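Local coordinates for protein PA1221 (Pseudomonas aeruginosa, PDB 4DG8) that belongs to the ANL superfamily of AMP-binding enzymes, binds adenosine monophosphate, and also carries a phosphopantetheine attachment domain, at residues L58-L69 / I91-H102; Y73-G84 / V123-S132. All coordinates share one frame; numbering follows the deposited sequence.

Contact 1. Residues L58-L69 / I91-H102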
loop_
_atom_site.group_PDB
_atom_site.type_symbol
_atom_site.label_atom_id
_atom_site.label_comp_id
_atom_site.label_asym_id
_atom_site.label_seq_id
_atom_site.Cartn_x
_atom_site.Cartn_y
_atom_site.Cartn_z
ATOM N N LEU A 58 5.107 -4.825 -24.008
ATOM C CA LEU A 58 4.173 -4.647 -22.896
ATOM C C LEU A 58 2.881 -4.002 -23.387
ATOM O O LEU A 58 1.792 -4.509 -23.113
ATOM C CB LEU A 58 4.792 -3.819 -21.761
ATOM C CG LEU A 58 3.869 -3.643 -20.551
ATOM C CD1 LEU A 58 3.265 -4.990 -20.136
ATOM C CD2 LEU A 58 4.546 -2.956 -19.374
ATOM N N LEU A 59 3.021 -2.909 -24.141
ATOM C CA LEU A 59 1.892 -2.197 -24.728
ATOM C C LEU A 59 1.070 -3.086 -25.677
ATOM O O LEU A 59 -0.145 -3.083 -25.599
ATOM C CB LEU A 59 2.356 -0.915 -25.436
ATOM C CG LEU A 59 1.286 -0.018 -26.086
ATOM C CD1 LEU A 59 0.254 0.433 -25.082
ATOM C CD2 LEU A 59 1.909 1.190 -26.789
ATOM N N ASP A 60 1.725 -3.826 -26.569
ATOM C CA ASP A 60 1.021 -4.770 -27.448
ATOM C C ASP A 60 0.227 -5.835 -26.675
ATOM O O ASP A 60 -0.940 -6.126 -26.994
ATOM C CB ASP A 60 1.995 -5.494 -28.384
ATOM C CG ASP A 60 2.589 -4.588 -29.454
ATOM O OD1 ASP A 60 2.090 -3.452 -29.660
ATOM O OD2 ASP A 60 3.568 -5.039 -30.095
ATOM N N SER A 61 0.865 -6.444 -25.681
ATOM C CA SER A 61 0.193 -7.497 -24.923
ATOM C C SER A 61 -1.007 -6.927 -24.161
ATOM O O SER A 61 -2.107 -7.501 -24.162
ATOM C CB SER A 61 1.173 -8.195 -23.974
ATOM O OG SER A 61 2.248 -8.772 -24.697
ATOM N N ALA A 62 -0.791 -5.781 -23.529
ATOM C CA ALA A 62 -1.833 -5.119 -22.761
ATOM C C ALA A 62 -2.971 -4.619 -23.652
ATOM O O ALA A 62 -4.121 -4.686 -23.268
ATOM C CB ALA A 62 -1.245 -3.971 -21.925
ATOM N N GLU A 63 -2.650 -4.108 -24.836
ATOM C CA GLU A 63 -3.682 -3.706 -25.795
ATOM C C GLU A 63 -4.542 -4.907 -26.177
ATOM O O GLU A 63 -5.773 -4.813 -26.195
ATOM C CB GLU A 63 -3.073 -3.047 -27.044
ATOM C CG GLU A 63 -2.515 -1.633 -26.801
ATOM C CD GLU A 63 -2.094 -0.910 -28.084
ATOM O OE1 GLU A 63 -1.579 -1.556 -29.026
ATOM O OE2 GLU A 63 -2.295 0.320 -28.153
ATOM N N GLN A 64 -3.901 -6.041 -26.461
ATOM C CA GLN A 64 -4.659 -7.257 -26.809
ATOM C C GLN A 64 -5.606 -7.737 -25.689
ATOM O O GLN A 64 -6.826 -7.995 -25.901
ATOM C CB GLN A 64 -3.700 -8.377 -27.222
ATOM C CG GLN A 64 -4.412 -9.632 -27.687
ATOM C CD GLN A 64 -3.450 -10.724 -28.089
ATOM O OE1 GLN A 64 -2.245 -10.489 -28.224
ATOM N NE2 GLN A 64 -3.973 -11.930 -28.280
ATOM N N LEU A 65 -5.049 -7.839 -24.483
ATOM C CA LEU A 65 -5.868 -8.190 -23.331
ATOM C C LEU A 65 -7.012 -7.177 -23.156
ATOM O O LEU A 65 -8.142 -7.541 -22.816
ATOM C CB LEU A 65 -5.010 -8.275 -22.066
ATOM C CG LEU A 65 -5.779 -8.598 -20.783
ATOM C CD1 LEU A 65 -6.619 -9.852 -20.982
ATOM C CD2 LEU A 65 -4.801 -8.782 -19.612
ATOM N N SER A 66 -6.716 -5.904 -23.396
ATOM C CA SER A 66 -7.725 -4.862 -23.281
ATOM C C SER A 66 -8.818 -5.097 -24.312
ATOM O O SER A 66 -9.978 -4.781 -24.067
ATOM C CB SER A 66 -7.114 -3.462 -23.421
ATOM O OG SER A 66 -8.126 -2.462 -23.501
ATOM N N ASP A 67 -8.450 -5.655 -25.462
ATOM C CA ASP A 67 -9.445 -5.982 -26.469
ATOM C C ASP A 67 -10.435 -6.981 -25.883
ATOM O O ASP A 67 -11.661 -6.840 -26.029
ATOM C CB ASP A 67 -8.793 -6.572 -27.714
ATOM C CG ASP A 67 -8.074 -5.544 -28.535
ATOM O OD1 ASP A 67 -8.401 -4.347 -28.395
ATOM O OD2 ASP A 67 -7.189 -5.940 -29.333
ATOM N N TYR A 68 -9.895 -7.992 -25.206
ATOM C CA TYR A 68 -10.769 -8.951 -24.510
ATOM C C TYR A 68 -11.664 -8.301 -23.398
ATOM O O TYR A 68 -12.908 -8.509 -23.330
ATOM C CB TYR A 68 -9.907 -10.099 -23.967
ATOM C CG TYR A 68 -10.620 -11.011 -22.997
ATOM C CD1 TYR A 68 -11.272 -12.158 -23.435
ATOM C CD2 TYR A 68 -10.636 -10.721 -21.636
ATOM C CE1 TYR A 68 -11.918 -12.990 -22.546
ATOM C CE2 TYR A 68 -11.278 -11.537 -20.739
ATOM C CZ TYR A 68 -11.920 -12.673 -21.193
ATOM O OH TYR A 68 -12.567 -13.485 -20.283
ATOM N N LEU A 69 -11.039 -7.498 -22.540
ATOM C CA LEU A 69 -11.769 -6.840 -21.463
ATOM C C LEU A 69 -12.900 -5.962 -22.009
ATOM O O LEU A 69 -14.015 -5.956 -21.483
ATOM C CB LEU A 69 -10.824 -5.990 -20.610
ATOM C CG LEU A 69 -9.659 -6.716 -19.941
ATOM C CD1 LEU A 69 -8.891 -5.746 -19.032
ATOM C CD2 LEU A 69 -10.176 -7.925 -19.150
ATOM N N ILE A 91 1.361 -7.757 -14.326
ATOM C CA ILE A 91 1.680 -6.392 -14.747
ATOM C C ILE A 91 0.920 -6.000 -16.027
ATOM O O ILE A 91 0.302 -4.919 -16.119
ATOM C CB ILE A 91 3.213 -6.240 -15.005
ATOM C CG1 ILE A 91 4.037 -6.587 -13.756
ATOM C CG2 ILE A 91 3.535 -4.832 -15.529
ATOM C CD1 ILE A 91 3.715 -5.746 -12.530
ATOM N N THR A 92 0.971 -6.887 -17.019
ATOM C CA THR A 92 0.195 -6.698 -18.239
ATOM C C THR A 92 -1.316 -6.571 -17.945
ATOM O O THR A 92 -2.017 -5.755 -18.567
ATOM C CB THR A 92 0.456 -7.851 -19.225
ATOM O OG1 THR A 92 1.871 -8.015 -19.387
ATOM C CG2 THR A 92 -0.195 -7.592 -20.580
ATOM N N CYS A 93 -1.820 -7.369 -17.010
ATOM C CA CYS A 93 -3.227 -7.250 -16.611
ATOM C C CYS A 93 -3.536 -5.858 -16.102
ATOM O O CYS A 93 -4.560 -5.280 -16.450
ATOM C CB CYS A 93 -3.580 -8.237 -15.489
ATOM S SG CYS A 93 -3.886 -9.906 -16.030
ATOM N N LEU A 94 -2.661 -5.329 -15.250
ATOM C CA LEU A 94 -2.934 -4.015 -14.666
ATOM C C LEU A 94 -3.029 -2.967 -15.766
ATOM O O LEU A 94 -3.917 -2.095 -15.745
ATOM C CB LEU A 94 -1.838 -3.610 -13.668
ATOM C CG LEU A 94 -1.627 -4.522 -12.454
ATOM C CD1 LEU A 94 -0.559 -3.913 -11.566
ATOM C CD2 LEU A 94 -2.927 -4.713 -11.668
ATOM N N LEU A 95 -2.110 -3.037 -16.732
ATOM C CA LEU A 95 -2.154 -2.031 -17.792
ATOM C C LEU A 95 -3.393 -2.219 -18.684
ATOM O O LEU A 95 -3.984 -1.246 -19.134
ATOM C CB LEU A 95 -0.862 -2.043 -18.639
ATOM C CG LEU A 95 -0.751 -1.034 -19.783
ATOM C CD1 LEU A 95 -0.888 0.410 -19.256
ATOM C CD2 LEU A 95 0.575 -1.219 -20.551
ATOM N N ALA A 96 -3.762 -3.469 -18.967
ATOM C CA ALA A 96 -4.893 -3.726 -19.863
ATOM C C ALA A 96 -6.206 -3.251 -19.206
ATOM O O ALA A 96 -7.100 -2.686 -19.868
ATOM C CB ALA A 96 -4.963 -5.200 -20.214
ATOM N N ILE A 97 -6.290 -3.463 -17.895
ATOM C CA ILE A 97 -7.422 -2.977 -17.119
ATOM C C ILE A 97 -7.491 -1.463 -17.220
ATOM O O ILE A 97 -8.531 -0.916 -17.582
ATOM C CB ILE A 97 -7.373 -3.436 -15.647
ATOM C CG1 ILE A 97 -7.793 -4.903 -15.550
ATOM C CG2 ILE A 97 -8.354 -2.609 -14.799
ATOM C CD1 ILE A 97 -7.202 -5.650 -14.344
ATOM N N LEU A 98 -6.377 -0.781 -16.955
ATOM C CA LEU A 98 -6.401 0.683 -17.061
ATOM C C LEU A 98 -6.747 1.209 -18.459
ATOM O O LEU A 98 -7.512 2.172 -18.598
ATOM C CB LEU A 98 -5.079 1.284 -16.583
ATOM C CG LEU A 98 -4.731 0.962 -15.128
ATOM C CD1 LEU A 98 -3.514 1.773 -14.761
ATOM C CD2 LEU A 98 -5.906 1.272 -14.200
ATOM N N LEU A 99 -6.166 0.581 -19.478
ATOM C CA LEU A 99 -6.436 0.901 -20.880
ATOM C C LEU A 99 -7.912 0.802 -21.229
ATOM O O LEU A 99 -8.394 1.507 -22.129
ATOM C CB LEU A 99 -5.681 -0.060 -21.795
ATOM C CG LEU A 99 -4.184 0.193 -22.044
ATOM C CD1 LEU A 99 -3.515 -1.011 -22.763
ATOM C CD2 LEU A 99 -4.011 1.476 -22.851
ATOM N N SER A 100 -8.603 -0.121 -20.560
ATOM C CA SER A 100 -10.033 -0.349 -20.798
ATOM C C SER A 100 -10.973 0.625 -20.065
ATOM O O SER A 100 -12.195 0.539 -20.210
ATOM C CB SER A 100 -10.388 -1.786 -20.403
ATOM O OG SER A 100 -9.505 -2.695 -21.028
ATOM N N GLY A 101 -10.414 1.541 -19.276
ATOM C CA GLY A 101 -11.227 2.461 -18.505
ATOM C C GLY A 101 -11.710 1.792 -17.223
ATOM O O GLY A 101 -12.494 2.351 -16.454
ATOM N N HIS A 102 -11.214 0.591 -16.972
ATOM C CA HIS A 102 -11.609 -0.128 -15.775
ATOM C C HIS A 102 -10.580 0.062 -14.657
ATOM O O HIS A 102 -9.524 0.662 -14.872
ATOM C CB HIS A 102 -11.823 -1.604 -16.129
ATOM C CG HIS A 102 -12.855 -1.811 -17.193
ATOM N ND1 HIS A 102 -13.974 -1.017 -17.299
ATOM C CD2 HIS A 102 -12.918 -2.689 -18.223
ATOM C CE1 HIS A 102 -14.699 -1.409 -18.332
ATOM N NE2 HIS A 102 -14.081 -2.423 -18.909
#
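Ala62 and Ala96 interlock where helices 55-72 and 88-99 come closest, a worked example of how small residues let two helices approach. The CB of Ala62 drops among Thr92, Leu95, Ala96 and Leu99, and that of Ala96 among Ala62, Leu65, Ser66 and Leu69, a reciprocal knobs-into-holes pair. Ala62 CA and Ala96 CA lie 4.4 Å apart, and the local axes pass at 7.9 Å with a crossing angle of -57°.

Leucines close in around this pair. Leu65 lays CG against Ala96 CB at 3.5 Å, while its CD2 branch reaches on to the CA and SG of Cys93. Leu69 sends CD1 to Ile97 CG1 at 3.7 Å. Toward the beginning of both segments, Leu58, with CG turned opposite the backbone N (chi1 -178°), runs antiparallel to the Thr92 side chain, bringing CD1 to 3.4 Å from OG1; that hydroxyl is bonded to Arg88 O.

One polar link crosses between the segments, from helix 55-72 to the residue just after helix 88-99: Ser66 OG donates to Ser100 OG at 2.8 Å. Ser100 OG donates to Ala96 O at 2.7 Å, from the opposite face of that carbonyl to Ser100 N, and the hydroxyl relay ends there. Gly101 closes the helix with a Schellman motif. Leu69 and Ile97 also touch Leu80 of strand 79-83, placing the pair against the parallel part of the AMP-binding region's mixed sheet.

Contact 2. Residues Y73-G84 / V123-S132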
loop_
_atom_site.group_PDB
_atom_site.type_symbol
_atom_site.label_atom_id
_atom_site.label_comp_id
_atom_site.label_asym_id
_atom_site.label_seq_id
_atom_site.Cartn_x
_atom_site.Cartn_y
_atom_site.Cartn_z
ATOM N N TYR A 73 -16.647 -5.961 -21.200
ATOM C CA TYR A 73 -17.131 -4.754 -20.525
ATOM C C TYR A 73 -16.853 -3.508 -21.372
ATOM O O TYR A 73 -15.860 -2.820 -21.169
ATOM C CB TYR A 73 -16.532 -4.652 -19.104
ATOM C CG TYR A 73 -16.824 -5.902 -18.301
ATOM C CD1 TYR A 73 -18.065 -6.087 -17.698
ATOM C CD2 TYR A 73 -15.883 -6.926 -18.190
ATOM C CE1 TYR A 73 -18.358 -7.227 -16.998
ATOM C CE2 TYR A 73 -16.170 -8.088 -17.493
ATOM C CZ TYR A 73 -17.409 -8.235 -16.898
ATOM O OH TYR A 73 -17.714 -9.383 -16.194
ATOM N N PRO A 74 -17.740 -3.228 -22.343
ATOM C CA PRO A 74 -17.507 -2.175 -23.340
ATOM C C PRO A 74 -17.589 -0.735 -22.804
ATOM O O PRO A 74 -17.043 0.177 -23.435
ATOM C CB PRO A 74 -18.591 -2.443 -24.394
ATOM C CG PRO A 74 -19.688 -3.149 -23.640
ATOM C CD PRO A 74 -19.005 -3.952 -22.568
ATOM N N GLN A 75 -18.283 -0.528 -21.688
ATOM C CA GLN A 75 -18.381 0.803 -21.076
ATOM C C GLN A 75 -17.451 0.901 -19.871
ATOM O O GLN A 75 -17.473 0.038 -18.988
ATOM C CB GLN A 75 -19.808 1.117 -20.629
ATOM C CG GLN A 75 -20.830 1.139 -21.759
ATOM C CD GLN A 75 -22.224 1.455 -21.256
ATOM O OE1 GLN A 75 -22.695 0.861 -20.276
ATOM N NE2 GLN A 75 -22.896 2.404 -21.916
ATOM N N PRO A 76 -16.634 1.959 -19.833
ATOM C CA PRO A 76 -15.597 2.121 -18.806
ATOM C C PRO A 76 -16.187 2.244 -17.396
ATOM O O PRO A 76 -17.327 2.686 -17.240
ATOM C CB PRO A 76 -14.897 3.434 -19.212
ATOM C CG PRO A 76 -15.909 4.185 -20.044
ATOM C CD PRO A 76 -16.739 3.124 -20.737
ATOM N N GLY A 77 -15.384 1.921 -16.385
ATOM C CA GLY A 77 -15.794 2.078 -15.002
ATOM C C GLY A 77 -16.082 0.823 -14.194
ATOM O O GLY A 77 -16.600 0.902 -13.068
ATOM N N VAL A 78 -15.726 -0.342 -14.722
ATOM C CA VAL A 78 -15.932 -1.554 -13.934
ATOM C C VAL A 78 -14.697 -1.980 -13.147
ATOM O O VAL A 78 -13.558 -1.733 -13.558
ATOM C CB VAL A 78 -16.486 -2.747 -14.756
ATOM C CG1 VAL A 78 -17.604 -2.268 -15.667
ATOM C CG2 VAL A 78 -15.386 -3.419 -15.553
ATOM N N CYS A 79 -14.952 -2.573 -11.981
ATOM C CA CYS A 79 -13.912 -3.183 -11.164
ATOM C C CYS A 79 -13.522 -4.580 -11.684
ATOM O O CYS A 79 -14.376 -5.429 -11.927
ATOM C CB CYS A 79 -14.366 -3.283 -9.692
ATOM S SG CYS A 79 -13.108 -3.993 -8.616
ATOM N N LEU A 80 -12.221 -4.807 -11.836
ATOM C CA LEU A 80 -11.723 -6.082 -12.316
ATOM C C LEU A 80 -10.630 -6.598 -11.391
ATOM O O LEU A 80 -9.705 -5.853 -11.014
ATOM C CB LEU A 80 -11.201 -5.942 -13.746
ATOM C CG LEU A 80 -12.245 -5.603 -14.814
ATOM C CD1 LEU A 80 -11.532 -5.313 -16.138
ATOM C CD2 LEU A 80 -13.226 -6.750 -14.962
ATOM N N GLY A 81 -10.726 -7.882 -11.051
ATOM C CA GLY A 81 -9.817 -8.500 -10.104
ATOM C C GLY A 81 -8.567 -9.065 -10.746
ATOM O O GLY A 81 -8.591 -9.458 -11.906
ATOM N N VAL A 82 -7.480 -9.116 -9.980
ATOM C CA VAL A 82 -6.248 -9.745 -10.423
ATOM C C VAL A 82 -5.727 -10.640 -9.324
ATOM O O VAL A 82 -5.596 -10.196 -8.177
ATOM C CB VAL A 82 -5.179 -8.709 -10.758
ATOM C CG1 VAL A 82 -3.844 -9.393 -11.125
ATOM C CG2 VAL A 82 -5.662 -7.822 -11.888
ATOM N N TYR A 83 -5.464 -11.903 -9.662
ATOM C CA TYR A 83 -4.792 -12.817 -8.739
ATOM C C TYR A 83 -3.485 -13.339 -9.322
ATOM O O TYR A 83 -3.409 -13.687 -10.503
ATOM C CB TYR A 83 -5.706 -13.990 -8.333
ATOM C CG TYR A 83 -4.965 -15.071 -7.551
ATOM C CD1 TYR A 83 -4.583 -14.864 -6.233
ATOM C CD2 TYR A 83 -4.639 -16.294 -8.141
ATOM C CE1 TYR A 83 -3.901 -15.834 -5.521
ATOM C CE2 TYR A 83 -3.957 -17.284 -7.432
ATOM C CZ TYR A 83 -3.590 -17.044 -6.126
ATOM O OH TYR A 83 -2.905 -18.007 -5.423
ATOM N N GLY A 84 -2.436 -13.310 -8.513
ATOM C CA GLY A 84 -1.262 -14.143 -8.718
ATOM C C GLY A 84 0.000 -13.481 -8.174
ATOM O O GLY A 84 -0.010 -12.286 -7.876
ATOM N N VAL A 123 -17.524 -4.071 -3.906
ATOM C CA VAL A 123 -17.116 -3.224 -5.033
ATOM C C VAL A 123 -17.645 -3.578 -6.435
ATOM O O VAL A 123 -17.190 -3.019 -7.437
ATOM C CB VAL A 123 -15.608 -3.022 -5.066
ATOM C CG1 VAL A 123 -15.192 -2.343 -3.778
ATOM C CG2 VAL A 123 -14.907 -4.362 -5.244
ATOM N N ASP A 124 -18.541 -4.550 -6.505
ATOM C CA ASP A 124 -19.075 -5.012 -7.781
ATOM C C ASP A 124 -17.960 -5.474 -8.735
ATOM O O ASP A 124 -17.974 -5.174 -9.927
ATOM C CB ASP A 124 -19.975 -3.944 -8.417
ATOM C CG ASP A 124 -20.859 -4.510 -9.510
ATOM O OD1 ASP A 124 -21.139 -5.732 -9.480
ATOM O OD2 ASP A 124 -21.278 -3.739 -10.401
ATOM N N CYS A 125 -17.004 -6.234 -8.205
ATOM C CA CYS A 125 -15.944 -6.776 -9.039
ATOM C C CYS A 125 -16.553 -7.823 -9.949
ATOM O O CYS A 125 -17.103 -8.814 -9.478
ATOM C CB CYS A 125 -14.863 -7.418 -8.181
ATOM S SG CYS A 125 -13.490 -8.138 -9.134
ATOM N N ARG A 126 -16.448 -7.595 -11.255
ATOM C CA ARG A 126 -17.204 -8.381 -12.230
ATOM C C ARG A 126 -16.510 -9.678 -12.629
ATOM O O ARG A 126 -17.153 -10.642 -13.005
ATOM C CB ARG A 126 -17.514 -7.545 -13.479
ATOM C CG ARG A 126 -18.102 -6.153 -13.185
ATOM C CD ARG A 126 -19.542 -6.214 -12.677
ATOM N NE ARG A 126 -20.468 -6.637 -13.727
ATOM C CZ ARG A 126 -20.899 -5.857 -14.714
ATOM N NH1 ARG A 126 -20.498 -4.592 -14.791
ATOM N NH2 ARG A 126 -21.743 -6.342 -15.622
ATOM N N LEU A 127 -15.186 -9.656 -12.623
ATOM C CA LEU A 127 -14.410 -10.750 -13.167
ATOM C C LEU A 127 -13.019 -10.722 -12.533
ATOM O O LEU A 127 -12.482 -9.648 -12.230
ATOM C CB LEU A 127 -14.318 -10.578 -14.691
ATOM C CG LEU A 127 -13.421 -11.560 -15.447
ATOM C CD1 LEU A 127 -13.898 -12.980 -15.167
ATOM C CD2 LEU A 127 -13.433 -11.272 -16.939
ATOM N N ILE A 128 -12.417 -11.889 -12.353
ATOM C CA ILE A 128 -11.088 -11.939 -11.773
ATOM C C ILE A 128 -10.123 -12.583 -12.761
ATOM O O ILE A 128 -10.349 -13.711 -13.222
ATOM C CB ILE A 128 -11.063 -12.722 -10.441
ATOM C CG1 ILE A 128 -11.944 -12.041 -9.385
ATOM C CG2 ILE A 128 -9.613 -12.887 -9.933
ATOM C CD1 ILE A 128 -12.179 -12.899 -8.148
ATOM N N LEU A 129 -9.037 -11.880 -13.065
ATOM C CA LEU A 129 -8.056 -12.404 -14.011
ATOM C C LEU A 129 -7.057 -13.245 -13.242
ATOM O O LEU A 129 -6.277 -12.716 -12.469
ATOM C CB LEU A 129 -7.332 -11.245 -14.692
ATOM C CG LEU A 129 -8.230 -10.375 -15.568
ATOM C CD1 LEU A 129 -7.426 -9.241 -16.183
ATOM C CD2 LEU A 129 -8.864 -11.249 -16.652
ATOM N N ASP A 130 -7.065 -14.554 -13.474
ATOM C CA ASP A 130 -6.224 -15.455 -12.697
ATOM C C ASP A 130 -4.895 -15.604 -13.399
ATOM O O ASP A 130 -4.840 -16.144 -14.498
ATOM C CB ASP A 130 -6.901 -16.831 -12.579
ATOM C CG ASP A 130 -6.133 -17.790 -11.672
ATOM O OD1 ASP A 130 -4.954 -17.531 -11.380
ATOM O OD2 ASP A 130 -6.709 -18.806 -11.250
ATOM N N CYS A 131 -3.827 -15.094 -12.790
ATOM C CA CYS A 131 -2.500 -15.168 -13.400
ATOM C C CYS A 131 -1.633 -16.289 -12.862
ATOM O O CYS A 131 -0.489 -16.421 -13.285
ATOM C CB CYS A 131 -1.735 -13.844 -13.258
ATOM S SG CYS A 131 -2.514 -12.469 -14.088
ATOM N N SER A 132 -2.147 -17.076 -11.917
ATOM C CA SER A 132 -1.325 -18.132 -11.323
ATOM C C SER A 132 -0.913 -19.138 -12.390
ATOM O O SER A 132 -1.599 -19.324 -13.397
ATOM C CB SER A 132 -2.059 -18.836 -10.184
ATOM O OG SER A 132 -3.277 -19.401 -10.634
HETATM O O HOH W 1 -17.685 -2.802 -11.153
#
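Arg126 folds back over Tyr73, bent at chi2 and chi3 (-72° and -70°), so that Tyr73 CE1 lies 3.7 Å above the centre of one guanidinium face. NH2 lies at the ring edge, in its plane, and the two planes stand 71° apart; Tyr73 OH meanwhile comes to 3.3 Å from Arg126 CB. Val78 lies across the arginine chain, nearly perpendicular to it.

Further along, parallel strands 79-83 and 125-130 sort their side chains by face. The Leu80 side chain runs obliquely to that of Leu127, CD2 coming to 4.0 Å from its CB, on the face that carries Val82 and Leu129, the one turned to helix 88-99. The other face carries Ile128, Tyr83 and Asp130. Tyr83 and Asp130 run alongside each other, with OD1 at the edge of the ring, in its plane, 3.5 Å from CD2. That oxygen accepts from Ser132 N, which makes an Asx turn, and also from Ser132 OG, holding the carboxylate in place.

Between them runs the backbone ladder: Gly81 N to Leu127 O at 2.8 Å, Leu129 N to Gly81 O at 2.7 Å, then Tyr83 N to Leu129 O. Water 1 bridges Cys79 N and Asp124 O at the start. Backbone bonding therefore secures the strands, while the charged groups stay at the two ends of an apolar middle.

Both contacts are largely buried, and they are two layers of one alpha/beta unit: helix 55-72, strand 79-83 and helix 88-99 follow one another in the chain, so their segments alternate. Contact 1 is the helical layer, joined by apolar interlocking with a single hydroxyl bond across it; contact 2 lies within the sheet, where main-chain bonds do most of the joining and exposed residues gather at its Arg126 end. The seam is mixed: apolar side chains of both helices lie on the sheet, and two probable hydrogen bonds join the turns, His102 NE2 to Tyr73 O and Gly101 O to Gly77 N, each 2.9 Å. Their centres are 11 Å apart.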